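BepC protein (Bartonella tribocorum, PDB 4WGJ) probably transfers AMP from ATP to threonine or tyrosine side chains of target proteins through its Fic domain, the part crystallised here with an ATP analogue. Local coordinates at residues S84-F87 with T91-R94. Numbering follows the deposited sequence.
Sequences SFTF and TTAR
S84 meets the second strand with CB, 3.7 Å from CG2 of T92, while its short side chain lies beside the R94 methylenes, OG 3.5 Å from CD; the arginine's NH1 is hydrogen-bonded to the carbonyl O of D82. F85 and A93 form an antiparallel hydrogen-bonded pair: F85 N gives a 2.8 Å bond to A93 O within the carbonyl plane, and A93 N returns one to F85 O, lying 24° out of F85's own carbonyl plane. The F85 ring leads away from the second strand to pack on F87 and meet H79 edge-to-face, a place suited to a large aromatic. On the face opposite F85 and A93, T86 and T92 make the non-hydrogen-bonded pair. Both are beta-branched, which suits strands, and both turn OG1 anti to the carbonyl carbon (chi1 -62° each), bringing the hydroxyls together at 2.7 Å in a side-chain hydrogen bond where the backbones make none. Beyond the strand, F87 N is bonded to T91 O at 2.9 Å. The F87 ring presents its edge to small A93, CE1 3.8 Å from CB. CD2 of F85 sits over one F87 face; K22 adds a cation-pi contact, and W76 meets the ring at about 90°. This two-stranded beta hairpin is consistent with the flap preceding the Fic signature motif.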
ATOM      1  N   SER A  84      11.627 -11.124   8.881  1.00 12.02           N
ATOM      2  CA  SER A  84      12.531 -10.419   9.783  1.00 10.70           C
ATOM      3  C   SER A  84      13.461  -9.531   8.984  1.00 13.52           C
ATOM      4  O   SER A  84      13.964  -9.921   7.927  1.00 16.85           O
ATOM      5  CB  SER A  84      13.332 -11.396  10.643  1.00 15.12           C
ATOM      6  OG  SER A  84      12.472 -11.998  11.589  1.00 20.53           O
ATOM      7  N   PHE A  85      13.664  -8.318   9.482  1.00 10.09           N
ATOM      8  CA  PHE A  85      14.571  -7.396   8.829  1.00 10.04           C
ATOM      9  C   PHE A  85      15.636  -6.923   9.793  1.00 13.01           C
ATOM     10  O   PHE A  85      15.313  -6.425  10.860  1.00 14.83           O
ATOM     11  CB  PHE A  85      13.833  -6.175   8.273  1.00 12.33           C
ATOM     12  CG  PHE A  85      14.751  -5.212   7.588  1.00 10.55           C
ATOM     13  CD1 PHE A  85      15.134  -5.430   6.277  1.00 14.45           C
ATOM     14  CD2 PHE A  85      15.277  -4.118   8.265  1.00 14.16           C
ATOM     15  CE1 PHE A  85      16.007  -4.580   5.643  1.00 14.91           C
ATOM     16  CE2 PHE A  85      16.159  -3.257   7.630  1.00 13.92           C
ATOM     17  CZ  PHE A  85      16.522  -3.485   6.316  1.00 16.22           C
ATOM     18  N   THR A  86      16.903  -7.063   9.404  1.00 13.78           N
ATOM     19  CA  THR A  86      18.005  -6.614  10.240  1.00 15.33           C
ATOM     20  C   THR A  86      18.546  -5.266   9.767  1.00 15.25           C
ATOM     21  O   THR A  86      19.033  -5.142   8.641  1.00 16.03           O
ATOM     22  CB  THR A  86      19.135  -7.655  10.259  1.00 19.13           C
ATOM     23  OG1 THR A  86      18.624  -8.873  10.824  1.00 17.52           O
ATOM     24  CG2 THR A  86      20.306  -7.166  11.100  1.00 18.83           C
ATOM     25  N   PHE A  87      18.422  -4.254  10.625  1.00 16.38           N
ATOM     26  CA  PHE A  87      18.914  -2.910  10.327  1.00 18.88           C
ATOM     27  C   PHE A  87      20.431  -2.863  10.315  1.00 19.34           C
ATOM     28  O   PHE A  87      21.092  -3.750  10.851  1.00 18.50           O
ATOM     29  CB  PHE A  87      18.402  -1.903  11.364  1.00 18.12           C
ATOM     30  CG  PHE A  87      16.943  -1.585  11.240  1.00 13.50           C
ATOM     31  CD1 PHE A  87      15.993  -2.342  11.912  1.00 13.24           C
ATOM     32  CD2 PHE A  87      16.525  -0.503  10.481  1.00 15.02           C
ATOM     33  CE1 PHE A  87      14.643  -2.037  11.807  1.00 14.25           C
ATOM     34  CE2 PHE A  87      15.181  -0.192  10.369  1.00 12.95           C
ATOM     35  CZ  PHE A  87      14.240  -0.965  11.028  1.00 13.77           C
ATOM     36  N   THR A  91      20.034  -4.545  14.927  1.00 19.41           N
ATOM     37  CA  THR A  91      18.807  -5.062  15.525  1.00 18.09           C
ATOM     38  C   THR A  91      17.873  -5.633  14.456  1.00 20.42           C
ATOM     39  O   THR A  91      17.941  -5.243  13.292  1.00 17.30           O
ATOM     40  CB  THR A  91      18.063  -3.969  16.330  1.00 22.81           C
ATOM     41  OG1 THR A  91      17.568  -2.964  15.436  1.00 19.34           O
ATOM     42  CG2 THR A  91      18.993  -3.330  17.372  1.00 23.86           C
ATOM     43  N   THR A  92      17.003  -6.556  14.853  1.00 17.35           N
ATOM     44  CA  THR A  92      16.115  -7.212  13.899  1.00 13.39           C
ATOM     45  C   THR A  92      14.662  -6.949  14.256  1.00 15.52           C
ATOM     46  O   THR A  92      14.277  -7.083  15.419  1.00 17.39           O
ATOM     47  CB  THR A  92      16.387  -8.726  13.857  1.00 20.00           C
ATOM     48  OG1 THR A  92      17.733  -8.943  13.419  1.00 20.67           O
ATOM     49  CG2 THR A  92      15.425  -9.423  12.908  1.00 15.36           C
ATOM     50  N   ALA A  93      13.871  -6.561  13.255  1.00 14.35           N
ATOM     51  CA  ALA A  93      12.475  -6.203  13.457  1.00 12.54           C
ATOM     52  C   ALA A  93      11.532  -7.081  12.626  1.00 13.14           C
ATOM     53  O   ALA A  93      11.882  -7.543  11.545  1.00 15.26           O
ATOM     54  CB  ALA A  93      12.252  -4.724  13.107  1.00 16.39           C
ATOM     55  N   ARG A  94      10.329  -7.279  13.144  1.00 12.38           N
ATOM     56  CA  ARG A  94       9.245  -7.949  12.425  1.00 14.05           C
ATOM     57  C   ARG A  94       7.938  -7.467  13.030  1.00 15.44           C
ATOM     58  O   ARG A  94       7.903  -7.131  14.222  1.00 15.06           O
ATOM     59  CB  ARG A  94       9.357  -9.466  12.546  1.00 15.26           C
ATOM     60  CG  ARG A  94       8.665 -10.236  11.420  1.00 15.06           C
ATOM     61  CD  ARG A  94       8.947 -11.749  11.527  1.00 11.30           C
ATOM     62  NE  ARG A  94       8.121 -12.426  12.526  1.00 16.53           N
ATOM     63  CZ  ARG A  94       6.972 -13.034  12.256  1.00 19.03           C
ATOM     64  NH1 ARG A  94       6.491 -13.041  11.012  1.00 18.13           N
ATOM     65  NH2 ARG A  94       6.296 -13.624  13.235  1.00 21.51           N
TER